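Local coordinates for protein Hcp1 family type VI secretion system effector (Salmonella typhimurium, PDB 5XHH) that probably builds the tube of stacked hexameric rings through which the type VI secretion system delivers effectors, at residues A82-R87 with Y99-L104; V106-P111 with T124-F129. All blocks are in the same frame, centred on the assembly; numbering follows the deposited sequence.

Interaction 1: A82-R87 with Y99-L104; sequences AILVMR and YTFTDL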
# COMPACT_ATOMS: atom_id res chain seq x y z
N ALA A 82 -4.43 2.37 -5.91
CA ALA A 82 -4.36 1.19 -5.06
C ALA A 82 -5.15 1.49 -3.80
O ALA A 82 -5.14 2.62 -3.31
CB ALA A 82 -2.91 0.83 -4.69
N ILE A 83 -5.84 0.49 -3.26
CA ILE A 83 -6.71 0.67 -2.11
C ILE A 83 -6.29 -0.32 -1.04
O ILE A 83 -6.30 -1.53 -1.28
CB ILE A 83 -8.19 0.48 -2.47
CG1 ILE A 83 -8.59 1.44 -3.59
CG2 ILE A 83 -9.03 0.70 -1.23
CD1 ILE A 83 -10.03 1.23 -4.10
N LEU A 84 -5.94 0.19 0.12
CA LEU A 84 -5.53 -0.62 1.25
C LEU A 84 -6.65 -0.54 2.28
O LEU A 84 -7.02 0.55 2.71
CB LEU A 84 -4.20 -0.13 1.83
CG LEU A 84 -3.43 -1.03 2.80
CD1 LEU A 84 -2.09 -0.39 3.17
CD2 LEU A 84 -4.23 -1.29 4.06
N VAL A 85 -7.17 -1.70 2.68
CA VAL A 85 -8.29 -1.78 3.61
C VAL A 85 -7.89 -2.68 4.78
O VAL A 85 -7.28 -3.73 4.58
CB VAL A 85 -9.55 -2.32 2.91
CG1 VAL A 85 -10.48 -2.91 3.91
CG2 VAL A 85 -10.22 -1.20 2.08
N MET A 86 -8.22 -2.26 5.99
CA MET A 86 -7.98 -3.04 7.19
C MET A 86 -9.26 -3.16 7.99
O MET A 86 -9.97 -2.15 8.20
CB MET A 86 -6.87 -2.40 8.03
CG MET A 86 -6.37 -3.23 9.19
SD MET A 86 -4.76 -2.61 9.72
CE MET A 86 -4.46 -3.66 11.15
N ARG A 87 -9.53 -4.38 8.45
CA ARG A 87 -10.71 -4.68 9.26
C ARG A 87 -10.37 -5.70 10.34
O ARG A 87 -9.46 -6.51 10.19
CB ARG A 87 -11.85 -5.24 8.40
CG ARG A 87 -11.68 -6.70 8.06
CD ARG A 87 -12.71 -7.22 7.06
NE ARG A 87 -12.44 -8.62 6.73
CZ ARG A 87 -12.90 -9.25 5.66
NH1 ARG A 87 -13.67 -8.61 4.79
NH2 ARG A 87 -12.60 -10.52 5.45
N TYR A 99 -7.06 3.35 3.01
CA TYR A 99 -6.20 4.31 2.32
C TYR A 99 -6.36 4.12 0.82
O TYR A 99 -6.23 2.99 0.32
CB TYR A 99 -4.72 4.16 2.69
CG TYR A 99 -4.40 4.23 4.16
CD1 TYR A 99 -4.30 5.44 4.82
CD2 TYR A 99 -4.15 3.07 4.88
CE1 TYR A 99 -3.99 5.51 6.18
CE2 TYR A 99 -3.86 3.12 6.23
CZ TYR A 99 -3.77 4.34 6.87
OH TYR A 99 -3.47 4.37 8.20
N THR A 100 -6.60 5.20 0.11
CA THR A 100 -6.68 5.19 -1.35
C THR A 100 -5.49 5.99 -1.86
O THR A 100 -5.40 7.20 -1.62
CB THR A 100 -8.01 5.78 -1.83
OG1 THR A 100 -9.08 4.97 -1.33
CG2 THR A 100 -8.06 5.79 -3.33
N PHE A 101 -4.56 5.31 -2.51
CA PHE A 101 -3.37 5.92 -3.08
C PHE A 101 -3.56 6.07 -4.58
O PHE A 101 -4.24 5.25 -5.21
CB PHE A 101 -2.11 5.08 -2.83
CG PHE A 101 -1.91 4.64 -1.40
CD1 PHE A 101 -2.45 3.45 -0.94
CD2 PHE A 101 -1.12 5.39 -0.54
CE1 PHE A 101 -2.23 3.03 0.38
CE2 PHE A 101 -0.91 4.99 0.77
CZ PHE A 101 -1.46 3.81 1.23
N THR A 102 -2.96 7.11 -5.16
CA THR A 102 -2.99 7.23 -6.61
C THR A 102 -1.59 7.50 -7.15
O THR A 102 -0.72 8.01 -6.44
CB THR A 102 -3.91 8.36 -7.10
OG1 THR A 102 -3.33 9.62 -6.77
CG2 THR A 102 -5.29 8.25 -6.50
N ASP A 103 -1.41 7.17 -8.43
CA ASP A 103 -0.20 7.48 -9.18
C ASP A 103 1.02 6.84 -8.50
O ASP A 103 1.89 7.51 -7.93
CB ASP A 103 -0.03 9.00 -9.33
CG ASP A 103 1.24 9.39 -10.05
OD1 ASP A 103 1.55 8.77 -11.09
OD2 ASP A 103 1.93 10.30 -9.56
N LEU A 104 1.05 5.53 -8.57
CA LEU A 104 2.05 4.74 -7.88
C LEU A 104 3.04 4.13 -8.86
O LEU A 104 2.72 3.89 -10.03
CB LEU A 104 1.39 3.61 -7.06
CG LEU A 104 0.37 4.04 -6.00
CD1 LEU A 104 -1.09 4.05 -6.56
CD2 LEU A 104 0.48 3.18 -4.73
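With CG of Phe101 held anti to its carbonyl carbon (chi1 -50°) and CG of Leu84 anti to its backbone N (chi1 -166°), the ring leans across toward the neighbouring strand and meets Leu84 near the root of its side chain. CE1 at the ring edge lies 4.0 Å from Leu84 CB, which sits in the plane of the ring. Tyr99, directly opposite Leu84, makes a slacker apolar contact: Leu84 CD1 approaches its ring obliquely, at CD2. Ala82 shares this face, and its single CB lets Leu104, beyond the chain corner at Asp103, come close with both methyls, CD2 at 4.1 Å from Ala82 CB, while CD1 also touches Ala82 N.

Beneath these side chains the backbones pair as the antiparallel hairpin 79-88/97-102. Ala82 with Phe101 and Leu84 with Tyr99 are hydrogen-bonded pairs, with two bonds each. The bond from Leu84 N to Tyr99 O is nearly straight at 171°. Ala82 N, 3.0 Å from Phe101 O, makes a more bent bond and meets that oxygen from a position tilted off the carbonyl plane. Between them Ile83 and Thr100 form a non-hydrogen-bonded pair on the other, partly exposed face, where a beta-branched residue suits an extended strand. Here the CA atoms of Ile83 and Thr100 close to 4.6 Å, and Ile83 CA makes a CA-H...O contact with Tyr99 O.

The apolar face continues into the fold: Leu84 packs on Ile5 and Leu7, and Tyr99 meets Trp30 and Trp32. The chemistry thus divides the work: four backbone hydrogen bonds satisfy N-H and C=O groups that would otherwise be costly to bury and fix the register, while aliphatic and aromatic carbon fills the interior side of the sheet.

Interaction 2: V106-P111 with T124-F129; sequences VAVVSP and TVELSF
Val106 and Leu127 lie side by side and point the same way, and here the contact is tight: Val106 CG2 comes within 3.7 Å of Leu127 CD2. CG1 of Val106, anti to its backbone N (chi1 -174°), reaches across to Val125 CG1 at 4.3 Å. Branched aliphatic residues suit this face because it is covered by helix 66-75, with Tyr72 and Cys73 against Val106 and Leu69 against Val125. The strands form an antiparallel hairpin interrupted by a classic beta bulge, in which Ala107 and Val108 both oppose Glu126. Glu126 O consequently accepts two N-H groups from the same face of its plane, Ala107 N at 2.7 Å and Val108 N at a longer 3.2 Å. The other face is more polar and more open to solvent, although Val108 and Glu126 still pack closely there, CB to CB 3.8 Å; the extended glutamate chain carries its carboxylate past Val108 CG2, and OE1 is hydrogen-bonded to Asn55. Looser are the side chains of Ser110 and Thr124, nearest each other at their CB atoms, 4.1 Å apart; Ser110 CB also rests on Thr124 O, 3.5 Å away. Their backbones pair twice, Thr124 N standing above the carbonyl plane of Ser110.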
# COMPACT_ATOMS: atom_id res chain seq x y z
N VAL A 106 6.07 0.87 -8.54
CA VAL A 106 6.67 -0.18 -7.71
C VAL A 106 8.16 0.12 -7.59
O VAL A 106 8.90 0.01 -8.57
CB VAL A 106 6.43 -1.57 -8.29
CG1 VAL A 106 6.95 -2.63 -7.31
CG2 VAL A 106 4.94 -1.79 -8.56
N ALA A 107 8.60 0.50 -6.39
CA ALA A 107 9.99 0.94 -6.25
C ALA A 107 10.91 -0.18 -5.78
O ALA A 107 12.10 -0.17 -6.12
CB ALA A 107 10.09 2.11 -5.27
N VAL A 108 10.39 -1.13 -4.99
CA VAL A 108 11.22 -2.22 -4.44
C VAL A 108 10.40 -3.50 -4.42
O VAL A 108 9.24 -3.48 -3.99
CB VAL A 108 11.73 -1.92 -3.01
CG1 VAL A 108 12.45 -3.14 -2.45
CG2 VAL A 108 12.65 -0.73 -2.98
N VAL A 109 11.00 -4.61 -4.86
CA VAL A 109 10.42 -5.93 -4.67
C VAL A 109 11.51 -6.84 -4.10
O VAL A 109 12.57 -7.01 -4.72
CB VAL A 109 9.83 -6.52 -5.96
CG1 VAL A 109 9.07 -7.80 -5.65
CG2 VAL A 109 8.87 -5.52 -6.62
N SER A 110 11.23 -7.46 -2.96
CA SER A 110 12.24 -8.09 -2.12
C SER A 110 11.74 -9.43 -1.62
O SER A 110 11.26 -9.55 -0.48
CB SER A 110 12.61 -7.16 -0.97
OG SER A 110 13.60 -7.75 -0.15
N PRO A 111 11.80 -10.47 -2.45
CA PRO A 111 11.34 -11.79 -2.03
C PRO A 111 12.37 -12.51 -1.17
O PRO A 111 13.58 -12.25 -1.24
CB PRO A 111 11.14 -12.53 -3.35
CG PRO A 111 12.16 -11.91 -4.25
CD PRO A 111 12.16 -10.45 -3.89
N THR A 124 8.74 -8.40 0.66
CA THR A 124 8.55 -6.99 0.98
C THR A 124 8.49 -6.18 -0.30
O THR A 124 9.22 -6.44 -1.26
CB THR A 124 9.70 -6.50 1.88
OG1 THR A 124 9.63 -7.18 3.12
CG2 THR A 124 9.61 -4.99 2.13
N VAL A 125 7.59 -5.20 -0.33
CA VAL A 125 7.32 -4.40 -1.51
C VAL A 125 7.22 -2.95 -1.08
O VAL A 125 6.61 -2.62 -0.06
CB VAL A 125 6.01 -4.84 -2.21
CG1 VAL A 125 5.77 -4.00 -3.46
CG2 VAL A 125 6.04 -6.32 -2.53
N GLU A 126 7.82 -2.07 -1.86
CA GLU A 126 7.64 -0.64 -1.69
C GLU A 126 7.01 -0.07 -2.94
O GLU A 126 7.47 -0.35 -4.06
CB GLU A 126 8.96 0.05 -1.40
CG GLU A 126 9.55 -0.31 -0.05
CD GLU A 126 10.82 0.46 0.20
OE1 GLU A 126 10.95 1.57 -0.37
OE2 GLU A 126 11.69 -0.02 0.96
N LEU A 127 5.95 0.73 -2.72
CA LEU A 127 5.24 1.46 -3.76
C LEU A 127 5.32 2.94 -3.44
O LEU A 127 4.92 3.37 -2.35
CB LEU A 127 3.77 1.04 -3.84
CG LEU A 127 3.35 -0.42 -3.88
CD1 LEU A 127 1.84 -0.51 -3.80
CD2 LEU A 127 3.87 -1.12 -5.13
N SER A 128 5.85 3.72 -4.37
CA SER A 128 5.77 5.15 -4.18
C SER A 128 4.39 5.62 -4.63
O SER A 128 3.77 5.02 -5.50
CB SER A 128 6.86 5.86 -4.98
OG SER A 128 6.63 5.68 -6.35
N PHE A 129 3.90 6.68 -3.99
CA PHE A 129 2.61 7.24 -4.36
C PHE A 129 2.70 8.76 -4.25
O PHE A 129 3.42 9.29 -3.40
CB PHE A 129 1.46 6.70 -3.48
CG PHE A 129 1.65 6.96 -2.01
CD1 PHE A 129 2.32 6.05 -1.22
CD2 PHE A 129 1.16 8.12 -1.43
CE1 PHE A 129 2.50 6.28 0.14
CE2 PHE A 129 1.34 8.36 -0.08
CZ PHE A 129 2.01 7.43 0.71

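Overall arrangement
From the N terminus, strand 3-9 is laid down first and later borders strand 79-88 on one side. After helix 66-75, interaction 1 closes the hairpin of strands 79-88 and 97-102, within the larger sheet. The chain then turns a corner at Asp103 and enters strand 104-113, at the edge of the smaller sheet, where interaction 2 closes the next hairpin with strand 121-129. The two are in series, neither nested nor crossed, their centres about 14 Å apart. They nevertheless touch at the corner, where Phe101 and Leu104 pack against Phe129, tying the two sheets of this Hcp beta-barrel fold together.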